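Exodeoxyribonuclease III (Methanosarcina mazei, PDB 5J8N) probably cleaves DNA at abasic sites and trims double-stranded DNA from its 3' ends, as a magnesium-dependent nuclease of the AP/ExoA repair family. Local coordinates at residues A[104-114]-A[144-153]; A[115-126]-A[170-178]. The protein carries 3 engineered substitutions. All coordinates share one frame; numbering follows the deposited sequence.

Contact 1 of 2, residues A[104-114]-A[144-153]; sequences DFVLLNIYFPN and KKLVICGDVN
Val106 to Tyr111 run parallel to Leu146 to Cys149, the strand axes 4.8 Å apart at 16°, and a ladder of backbone bonds from Val106 N to Lys145 O continues past the paired strands to Phe112 N and Asp151 O. Leu107, Asn109, Val147 and Cys149 share one face. There Val147 CG2 lies 3.6 Å from Phe105 CD2, and Leu107 CD1 touches both Val147 CG1 and Cys149 SG. On the other face Leu108 lies alongside Ile148, and Ile110 CD1 meets Ile148 CG2 at 3.8 Å. The two strands with helix 119-141 form a right-handed beta-alpha-beta crossover, part of the alpha/beta sandwich of the DNase I-like fold, and their C-terminal ends carry residues predicted to be catalytic. With CG anti to the backbone N in both residues (chi1 178° and 175°), Tyr111 and Asp151 point the same way, and Asp151 OD2 sits at the ring edge, 3.4 Å from Tyr111 CE1; the same oxygen accepts from Asn10. Gly150 leaves room for Ile110 O, which a side chain would strike. Beyond the corner, Asn153 ND2 donates to Phe112 O at 2.9 Å, while Asn114 ND2, in the conformer described, approaches Asn153 OD1 from above its carbonyl plane, 3.1 Å away; Asn114 OD1 accepts from Lys116 N. With an alanine at Asn153, Phe112 O is likely to lose this donor and Asn114 ND2 its acceptor, leaving the Asn114 amide held through OD1. At the opposite end Lys145, bent at chi2 and chi3, brings NZ within 2.8 Å of Asp104 O, and a water joins NZ to Asp104 OD1, while OD2 bonds Tyr4.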
loop_
_atom_site.group_PDB
_atom_site.type_symbol
_atom_site.label_atom_id
_atom_site.label_comp_id
_atom_site.label_asym_id
_atom_site.label_seq_id
_atom_site.Cartn_x
_atom_site.Cartn_y
_atom_site.Cartn_z
ATOM N N ASP A 104 2.546 -12.880 14.367
ATOM C CA ASP A 104 2.307 -13.844 13.295
ATOM C C ASP A 104 2.875 -13.459 11.932
ATOM O O ASP A 104 2.907 -14.298 11.017
ATOM C CB ASP A 104 0.802 -14.075 13.140
ATOM C CG ASP A 104 0.191 -14.779 14.354
ATOM O OD1 ASP A 104 0.582 -15.936 14.583
ATOM O OD2 ASP A 104 -0.652 -14.136 15.021
ATOM N N PHE A 105 3.359 -12.231 11.760
ATOM C CA PHE A 105 3.881 -11.828 10.469
ATOM C C PHE A 105 4.522 -10.474 10.579
ATOM O O PHE A 105 4.253 -9.730 11.539
ATOM C CB PHE A 105 2.774 -11.769 9.376
ATOM C CG PHE A 105 1.615 -10.826 9.701
ATOM C CD1 PHE A 105 0.562 -11.290 10.475
ATOM C CD2 PHE A 105 1.613 -9.517 9.262
ATOM C CE1 PHE A 105 -0.500 -10.445 10.792
ATOM C CE2 PHE A 105 0.524 -8.667 9.553
ATOM C CZ PHE A 105 -0.519 -9.123 10.318
ATOM N N VAL A 106 5.324 -10.158 9.578
ATOM C CA VAL A 106 5.919 -8.841 9.381
ATOM C C VAL A 106 5.065 -8.039 8.393
ATOM O O VAL A 106 4.780 -8.564 7.306
ATOM C CB VAL A 106 7.332 -8.957 8.826
ATOM C CG1 VAL A 106 7.926 -7.592 8.480
ATOM C CG2 VAL A 106 8.259 -9.717 9.838
ATOM N N LEU A 107 4.697 -6.799 8.739
ATOM C CA LEU A 107 3.938 -5.946 7.848
ATOM C C LEU A 107 4.780 -4.807 7.318
ATOM O O LEU A 107 5.372 -4.047 8.105
ATOM C CB LEU A 107 2.751 -5.370 8.579
ATOM C CG LEU A 107 1.887 -4.392 7.796
ATOM C CD1 LEU A 107 1.201 -5.032 6.554
ATOM C CD2 LEU A 107 0.775 -3.817 8.716
ATOM N N LEU A 108 4.848 -4.698 6.000
ATOM C CA LEU A 108 5.533 -3.562 5.352
ATOM C C LEU A 108 4.480 -2.716 4.674
ATOM O O LEU A 108 3.779 -3.215 3.777
ATOM C CB LEU A 108 6.575 -4.050 4.316
ATOM C CG LEU A 108 7.593 -5.094 4.853
ATOM C CD1 LEU A 108 8.562 -5.455 3.729
ATOM C CD2 LEU A 108 8.321 -4.612 6.126
ATOM N N ASN A 109 4.379 -1.458 5.073
ATOM C CA ASN A 109 3.428 -0.509 4.536
ATOM C C ASN A 109 4.195 0.483 3.656
ATOM O O ASN A 109 5.087 1.165 4.170
ATOM C CB ASN A 109 2.740 0.180 5.710
ATOM C CG ASN A 109 1.778 1.286 5.271
ATOM O OD1 ASN A 109 1.424 1.335 4.096
ATOM N ND2 ASN A 109 1.300 2.118 6.217
ATOM N N ILE A 110 3.891 0.527 2.377
ATOM C CA ILE A 110 4.752 1.248 1.422
ATOM C C ILE A 110 3.998 2.136 0.449
ATOM O O ILE A 110 2.994 1.695 -0.135
ATOM C CB ILE A 110 5.617 0.236 0.608
ATOM C CG1 ILE A 110 6.314 -0.765 1.565
ATOM C CG2 ILE A 110 6.653 0.971 -0.276
ATOM C CD1 ILE A 110 7.119 -1.834 0.834
ATOM N N TYR A 111 4.492 3.349 0.285
ATOM C CA TYR A 111 4.045 4.259 -0.763
ATOM C C TYR A 111 5.145 4.264 -1.825
ATOM O O TYR A 111 6.128 5.004 -1.725
ATOM C CB TYR A 111 3.805 5.684 -0.182
ATOM C CG TYR A 111 3.387 6.704 -1.181
ATOM C CD1 TYR A 111 2.462 6.409 -2.165
ATOM C CD2 TYR A 111 3.946 7.972 -1.166
ATOM C CE1 TYR A 111 2.105 7.351 -3.145
ATOM C CE2 TYR A 111 3.533 8.949 -2.109
ATOM C CZ TYR A 111 2.618 8.604 -3.101
ATOM O OH TYR A 111 2.233 9.525 -4.055
ATOM N N PHE A 112 5.005 3.405 -2.824
ATOM C CA PHE A 112 6.087 3.307 -3.834
ATOM C C PHE A 112 6.081 4.573 -4.695
ATOM O O PHE A 112 5.020 5.207 -4.879
ATOM C CB PHE A 112 5.879 2.095 -4.718
ATOM C CG PHE A 112 6.133 0.771 -4.033
ATOM C CD1 PHE A 112 5.152 0.066 -3.375
ATOM C CD2 PHE A 112 7.403 0.219 -4.119
ATOM C CE1 PHE A 112 5.436 -1.178 -2.760
ATOM C CE2 PHE A 112 7.700 -1.008 -3.558
ATOM C CZ PHE A 112 6.681 -1.727 -2.884
ATOM N N PRO A 113 7.240 5.012 -5.185
ATOM C CA PRO A 113 7.299 6.270 -5.941
ATOM C C PRO A 113 6.485 6.273 -7.233
ATOM O O PRO A 113 6.339 5.258 -7.903
ATOM C CB PRO A 113 8.804 6.404 -6.264
ATOM C CG PRO A 113 9.483 5.503 -5.183
ATOM C CD PRO A 113 8.537 4.345 -5.013
ATOM N N ASN A 114 5.966 7.455 -7.532
ATOM C CA ASN A 114 5.405 7.654 -8.825
ATOM C C ASN A 114 6.467 8.164 -9.775
ATOM O O ASN A 114 7.257 9.050 -9.444
ATOM C CB ASN A 114 4.241 8.609 -8.753
ATOM C CG ASN A 114 3.535 8.700 -10.056
ATOM O OD1 ASN A 114 3.975 9.463 -10.930
ATOM N ND2 ASN A 114 2.474 7.887 -10.233
ATOM N N LYS A 144 10.706 -15.149 7.789
ATOM C CA LYS A 144 9.596 -14.289 8.124
ATOM C C LYS A 144 8.427 -14.601 7.220
ATOM O O LYS A 144 8.595 -14.993 6.055
ATOM C CB LYS A 144 9.979 -12.805 7.976
ATOM C CG LYS A 144 11.078 -12.326 8.893
ATOM C CD LYS A 144 10.791 -12.606 10.324
ATOM C CE LYS A 144 11.853 -11.958 11.204
ATOM N NZ LYS A 144 11.662 -12.262 12.660
ATOM N N LYS A 145 7.225 -14.325 7.738
ATOM C CA LYS A 145 5.969 -14.291 6.948
ATOM C C LYS A 145 5.731 -12.853 6.635
ATOM O O LYS A 145 5.570 -12.060 7.573
ATOM C CB LYS A 145 4.806 -14.920 7.757
ATOM C CG LYS A 145 4.933 -16.470 7.886
ATOM C CD LYS A 145 4.900 -16.906 9.354
ATOM C CE LYS A 145 3.455 -17.044 9.840
ATOM N NZ LYS A 145 3.258 -17.045 11.354
ATOM N N LEU A 146 5.698 -12.483 5.357
ATOM C CA LEU A 146 5.627 -11.089 4.945
ATOM C C LEU A 146 4.300 -10.726 4.371
ATOM O O LEU A 146 3.811 -11.386 3.450
ATOM C CB LEU A 146 6.689 -10.816 3.873
ATOM C CG LEU A 146 8.097 -10.878 4.463
ATOM C CD1 LEU A 146 9.129 -11.197 3.400
ATOM C CD2 LEU A 146 8.425 -9.568 5.148
ATOM N N VAL A 147 3.741 -9.613 4.848
ATOM C CA VAL A 147 2.562 -8.993 4.269
ATOM C C VAL A 147 3.044 -7.623 3.817
ATOM O O VAL A 147 3.617 -6.878 4.632
ATOM C CB VAL A 147 1.431 -8.853 5.301
ATOM C CG1 VAL A 147 0.234 -8.128 4.692
ATOM C CG2 VAL A 147 1.033 -10.182 5.774
ATOM N N ILE A 148 2.842 -7.284 2.550
ATOM C CA ILE A 148 3.274 -6.010 2.008
ATOM C C ILE A 148 2.089 -5.317 1.418
ATOM O O ILE A 148 1.482 -5.792 0.455
ATOM C CB ILE A 148 4.352 -6.193 0.911
ATOM C CG1 ILE A 148 5.538 -6.982 1.499
ATOM C CG2 ILE A 148 4.806 -4.839 0.374
ATOM C CD1 ILE A 148 5.763 -8.331 0.798
ATOM N N CYS A 149 1.730 -4.173 1.979
ATOM C CA CYS A 149 0.558 -3.478 1.398
ATOM C C CYS A 149 0.981 -2.093 0.973
ATOM O O CYS A 149 1.858 -1.434 1.578
ATOM C CB CYS A 149 -0.593 -3.380 2.392
ATOM S SG CYS A 149 -0.257 -2.524 3.954
ATOM N N GLY A 150 0.241 -1.593 -0.014
ATOM C CA GLY A 150 0.374 -0.181 -0.331
ATOM C C GLY A 150 0.170 0.072 -1.792
ATOM O O GLY A 150 -0.414 -0.725 -2.551
ATOM N N ASP A 151 0.605 1.269 -2.176
ATOM C CA ASP A 151 0.394 1.826 -3.505
ATOM C C ASP A 151 1.650 1.571 -4.287
ATOM O O ASP A 151 2.677 2.230 -4.045
ATOM C CB ASP A 151 0.078 3.301 -3.346
ATOM C CG ASP A 151 -0.046 4.038 -4.625
ATOM O OD1 ASP A 151 0.014 3.445 -5.713
ATOM O OD2 ASP A 151 -0.218 5.291 -4.548
ATOM N N VAL A 152 1.566 0.605 -5.195
ATOM C CA VAL A 152 2.721 0.209 -6.007
ATOM C C VAL A 152 2.905 1.213 -7.150
ATOM O O VAL A 152 3.972 1.259 -7.772
ATOM C CB VAL A 152 2.457 -1.227 -6.506
ATOM C CG1 VAL A 152 3.530 -1.714 -7.485
ATOM C CG2 VAL A 152 2.362 -2.160 -5.294
ATOM N N ASN A 153 1.865 1.993 -7.483
ATOM C CA ASN A 153 1.942 2.964 -8.584
ATOM C C ASN A 153 2.230 2.312 -9.934
ATOM O O ASN A 153 2.685 2.993 -10.865
ATOM C CB ASN A 153 2.950 4.104 -8.283
ATOM C CG ASN A 153 2.270 5.324 -7.707
ATOM O OD1 ASN A 153 1.289 5.805 -8.271
ATOM N ND2 ASN A 153 2.722 5.774 -6.535
HETATM O O HOH W 1 1.641 -17.787 13.339
#

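Contact 2 of 2, residues A[115-126]-A[170-178]; sequences GKMSQERLGYKM and ISGFLPEER. Engineered in segment 115-126: Met117 (natural residue Ala).
The start of helix 119-141, with the turn leading into it, packs against the loop and first turn of helix 175-186, and a buried salt bridge pins the two together. Lys125 stretches out fully from its helix, CG anti to the backbone N (chi1 179°), and its NZ meets Glu177 OE2 at 2.7 Å, coming from above the carboxylate plane. Ser171 OG donates to the same oxygen on its syn side, also at 2.7 Å. Glu177 OE1 in turn accepts from Gly172 N and, nearly along its C-O axis, from Leu174 N at 2.9 Å. Four donors thus hold the carboxylate and fix its rotation, and the ammonium beside it probably stabilises its negative charge. Leu174 is the N-cap residue of helix 175-186, so Glu177, three positions on, reaches back to the backbone N of the N-cap residue, as in one half of a capping box. Ser118 caps helix 119-141 with OG accepting from Arg121 N at 3.0 Å. A water links Gly115 N, Lys125 NZ and Ser171 OG, and Ser171 OG lies 3.3 Å from Gly115 CA, where a side chain on the glycine would collide. Around this polar knot Leu122 and Leu174 meet tip to tip, CD2 to CD1 at 3.7 Å, while Leu122 CD1 brushes Glu177 OE2. Met126, folded back at chi2 and chi3, lays SD across Glu177 CG and CE near Glu176 O. Nearer the solvent, the CG and CD methylenes of Lys116 run over Ser171 O, and its NZ turns to a bound tetraethylene glycol.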
loop_
_atom_site.group_PDB
_atom_site.type_symbol
_atom_site.label_atom_id
_atom_site.label_comp_id
_atom_site.label_asym_id
_atom_site.label_seq_id
_atom_site.Cartn_x
_atom_site.Cartn_y
_atom_site.Cartn_z
ATOM N N GLY A 115 6.530 7.545 -10.949
ATOM C CA GLY A 115 7.567 7.810 -11.919
ATOM C C GLY A 115 7.202 8.761 -13.057
ATOM O O GLY A 115 7.967 8.943 -13.988
ATOM N N LYS A 116 6.016 9.361 -12.985
ATOM C CA LYS A 116 5.564 10.156 -14.127
ATOM C C LYS A 116 6.262 11.492 -14.338
ATOM O O LYS A 116 6.283 11.986 -15.470
ATOM C CB LYS A 116 4.055 10.439 -14.011
ATOM C CG LYS A 116 3.262 9.189 -14.294
ATOM C CD LYS A 116 1.754 9.389 -14.326
ATOM C CE LYS A 116 1.189 9.832 -12.972
ATOM N NZ LYS A 116 -0.303 10.068 -13.008
ATOM N N MET A 117 6.773 12.122 -13.290
ATOM C CA MET A 117 7.254 13.525 -13.388
ATOM C C MET A 117 8.435 13.697 -14.294
ATOM O O MET A 117 8.599 14.742 -14.951
ATOM C CB MET A 117 7.709 14.096 -12.044
ATOM C CG MET A 117 6.934 13.706 -10.884
ATOM S SD MET A 117 7.293 12.022 -10.396
ATOM C CE MET A 117 5.786 11.876 -9.468
ATOM N N SER A 118 9.326 12.716 -14.283
ATOM C CA SER A 118 10.596 12.840 -14.974
ATOM C C SER A 118 11.272 11.497 -15.141
ATOM O O SER A 118 10.972 10.527 -14.432
ATOM C CB SER A 118 11.561 13.778 -14.215
ATOM O OG SER A 118 11.897 13.251 -12.924
ATOM N N GLN A 119 12.225 11.447 -16.051
ATOM C CA GLN A 119 13.082 10.284 -16.197
ATOM C C GLN A 119 13.801 10.023 -14.892
ATOM O O GLN A 119 13.973 8.874 -14.485
ATOM C CB GLN A 119 14.106 10.501 -17.313
ATOM C CG GLN A 119 13.891 9.615 -18.519
ATOM C CD GLN A 119 13.736 8.149 -18.151
ATOM O OE1 GLN A 119 14.407 7.634 -17.245
ATOM N NE2 GLN A 119 12.837 7.462 -18.854
ATOM N N GLU A 120 14.211 11.077 -14.203
ATOM C CA GLU A 120 14.991 10.837 -13.003
ATOM C C GLU A 120 14.079 10.186 -11.945
ATOM O O GLU A 120 14.532 9.312 -11.170
ATOM C CB GLU A 120 15.624 12.126 -12.497
ATOM C CG GLU A 120 16.307 12.006 -11.168
ATOM C CD GLU A 120 15.648 12.854 -10.122
ATOM O OE1 GLU A 120 15.100 13.928 -10.464
ATOM O OE2 GLU A 120 15.651 12.424 -8.955
ATOM N N ARG A 121 12.799 10.560 -11.915
ATOM C CA ARG A 121 11.935 9.975 -10.908
ATOM C C ARG A 121 11.522 8.573 -11.315
ATOM O O ARG A 121 11.332 7.733 -10.445
ATOM C CB ARG A 121 10.689 10.820 -10.617
ATOM C CG ARG A 121 11.002 12.086 -9.837
ATOM C CD ARG A 121 11.804 11.798 -8.569
ATOM N NE ARG A 121 10.972 11.124 -7.585
ATOM C CZ ARG A 121 11.348 10.839 -6.348
ATOM N NH1 ARG A 121 12.572 11.112 -5.921
ATOM N NH2 ARG A 121 10.472 10.282 -5.553
ATOM N N LEU A 122 11.448 8.314 -12.615
ATOM C CA LEU A 122 11.225 6.929 -13.053
ATOM C C LEU A 122 12.447 6.077 -12.597
ATOM O O LEU A 122 12.261 4.968 -12.068
ATOM C CB LEU A 122 11.045 6.846 -14.577
ATOM C CG LEU A 122 10.962 5.409 -15.125
ATOM C CD1 LEU A 122 9.808 4.630 -14.473
ATOM C CD2 LEU A 122 10.809 5.431 -16.651
ATOM N N GLY A 123 13.642 6.618 -12.710
ATOM C CA GLY A 123 14.861 5.929 -12.296
ATOM C C GLY A 123 14.800 5.657 -10.808
ATOM O O GLY A 123 15.151 4.559 -10.353
ATOM N N TYR A 124 14.337 6.636 -10.045
ATOM C CA TYR A 124 14.260 6.518 -8.610
ATOM C C TYR A 124 13.260 5.440 -8.240
ATOM O O TYR A 124 13.503 4.628 -7.339
ATOM C CB TYR A 124 13.856 7.877 -7.988
ATOM C CG TYR A 124 13.794 7.899 -6.466
ATOM C CD1 TYR A 124 14.923 8.265 -5.717
ATOM C CD2 TYR A 124 12.631 7.607 -5.779
ATOM C CE1 TYR A 124 14.854 8.284 -4.332
ATOM C CE2 TYR A 124 12.560 7.641 -4.403
ATOM C CZ TYR A 124 13.681 7.988 -3.687
ATOM O OH TYR A 124 13.574 8.006 -2.325
ATOM N N LYS A 125 12.093 5.455 -8.884
ATOM C CA LYS A 125 11.087 4.421 -8.683
ATOM C C LYS A 125 11.670 3.009 -8.913
ATOM O O LYS A 125 11.475 2.119 -8.077
ATOM C CB LYS A 125 9.892 4.660 -9.624
ATOM C CG LYS A 125 8.798 3.622 -9.510
ATOM C CD LYS A 125 7.685 3.939 -10.513
ATOM C CE LYS A 125 6.532 2.939 -10.319
ATOM N NZ LYS A 125 5.471 3.166 -11.360
ATOM N N MET A 126 12.372 2.825 -10.021
ATOM C CA MET A 126 12.941 1.503 -10.307
ATOM C C MET A 126 14.025 1.134 -9.281
ATOM O O MET A 126 14.121 -0.038 -8.872
ATOM C CB MET A 126 13.471 1.468 -11.717
ATOM C CG MET A 126 12.426 1.683 -12.812
ATOM S SD MET A 126 11.031 0.532 -12.762
ATOM C CE MET A 126 11.856 -1.009 -13.102
ATOM N N ILE A 170 3.199 5.513 -20.501
ATOM C CA ILE A 170 3.008 6.267 -19.261
ATOM C C ILE A 170 3.516 5.480 -18.067
ATOM O O ILE A 170 3.115 4.331 -17.882
ATOM C CB ILE A 170 1.505 6.588 -19.011
ATOM C CG1 ILE A 170 0.920 7.406 -20.170
ATOM C CG2 ILE A 170 1.285 7.305 -17.636
ATOM C CD1 ILE A 170 1.662 8.674 -20.424
ATOM N N SER A 171 4.389 6.074 -17.254
ATOM C CA SER A 171 4.791 5.432 -15.991
ATOM C C SER A 171 3.556 5.058 -15.178
ATOM O O SER A 171 2.652 5.884 -14.962
ATOM C CB SER A 171 5.725 6.362 -15.187
ATOM O OG SER A 171 6.027 5.726 -13.912
ATOM N N GLY A 172 3.513 3.795 -14.747
ATOM C CA GLY A 172 2.289 3.194 -14.246
ATOM C C GLY A 172 1.988 1.952 -15.077
ATOM O O GLY A 172 1.383 1.003 -14.584
ATOM N N PHE A 173 2.363 1.994 -16.347
ATOM C CA PHE A 173 2.104 0.846 -17.196
ATOM C C PHE A 173 3.222 0.631 -18.207
ATOM O O PHE A 173 2.968 0.144 -19.308
ATOM C CB PHE A 173 0.740 0.979 -17.919
ATOM C CG PHE A 173 0.179 -0.352 -18.368
ATOM C CD1 PHE A 173 -0.005 -1.381 -17.433
ATOM C CD2 PHE A 173 -0.123 -0.600 -19.707
ATOM C CE1 PHE A 173 -0.438 -2.656 -17.833
ATOM C CE2 PHE A 173 -0.594 -1.895 -20.129
ATOM C CZ PHE A 173 -0.750 -2.896 -19.160
ATOM N N LEU A 174 4.448 1.016 -17.837
ATOM C CA LEU A 174 5.599 0.760 -18.707
ATOM C C LEU A 174 6.025 -0.686 -18.669
ATOM O O LEU A 174 5.975 -1.315 -17.607
ATOM C CB LEU A 174 6.787 1.646 -18.328
ATOM C CG LEU A 174 6.544 3.164 -18.460
ATOM C CD1 LEU A 174 7.706 3.888 -17.798
ATOM C CD2 LEU A 174 6.503 3.598 -19.919
ATOM N N PRO A 175 6.471 -1.228 -19.812
ATOM C CA PRO A 175 6.939 -2.619 -19.760
ATOM C C PRO A 175 7.936 -2.902 -18.626
ATOM O O PRO A 175 7.806 -3.956 -17.959
ATOM C CB PRO A 175 7.578 -2.822 -21.159
ATOM C CG PRO A 175 6.695 -1.941 -22.076
ATOM C CD PRO A 175 6.470 -0.687 -21.195
ATOM N N GLU A 176 8.898 -2.027 -18.358
ATOM C CA GLU A 176 9.904 -2.306 -17.357
ATOM C C GLU A 176 9.331 -2.334 -15.938
ATOM O O GLU A 176 9.813 -3.061 -15.064
ATOM C CB GLU A 176 11.039 -1.286 -17.474
ATOM C CG GLU A 176 10.538 0.171 -17.440
ATOM C CD GLU A 176 10.314 0.814 -18.827
ATOM O OE1 GLU A 176 10.649 2.028 -18.956
ATOM O OE2 GLU A 176 9.839 0.157 -19.803
ATOM N N GLU A 177 8.303 -1.535 -15.691
ATOM C CA GLU A 177 7.657 -1.548 -14.388
ATOM C C GLU A 177 6.881 -2.868 -14.177
ATOM O O GLU A 177 6.924 -3.490 -13.085
ATOM C CB GLU A 177 6.724 -0.366 -14.252
ATOM C CG GLU A 177 7.456 0.961 -14.315
ATOM C CD GLU A 177 6.508 2.125 -14.495
ATOM O OE1 GLU A 177 5.564 2.017 -15.314
ATOM O OE2 GLU A 177 6.713 3.145 -13.798
ATOM N N ARG A 178 6.133 -3.256 -15.211
ATOM C CA ARG A 178 5.376 -4.508 -15.194
ATOM C C ARG A 178 6.342 -5.685 -15.043
ATOM O O ARG A 178 6.030 -6.635 -14.291
ATOM C CB ARG A 178 4.562 -4.625 -16.468
ATOM C CG ARG A 178 3.525 -3.477 -16.607
ATOM C CD ARG A 178 2.914 -3.486 -17.993
ATOM N NE ARG A 178 2.184 -4.749 -18.200
ATOM C CZ ARG A 178 1.795 -5.200 -19.385
ATOM N NH1 ARG A 178 2.058 -4.515 -20.513
ATOM N NH2 ARG A 178 1.131 -6.351 -19.450
HETATM O O HOH W 2 4.476 5.710 -11.681
#

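Contact 1 is core and contact 2 lies nearer the surface, their centres about 19 Å apart. Helix 119-141 ties them: it connects the two strands of contact 1, and its first turns supply one side of contact 2. The chemistry follows the place in the fold. Between the strands, regular backbone bonds and aliphatic layers dominate, with polar side chains gathered at the predicted catalytic end; between the helix starts, a salt bridge and a bridging water sit among Leu122, Leu174 and Met126. The contacts touch chiefly through Lys125, with Pro113 also against Tyr124; Lys125 NZ probably also donates to Asn153 O at 2.8 Å, so this lysine backs the loop carrying the predicted transition-state stabiliser Asn153.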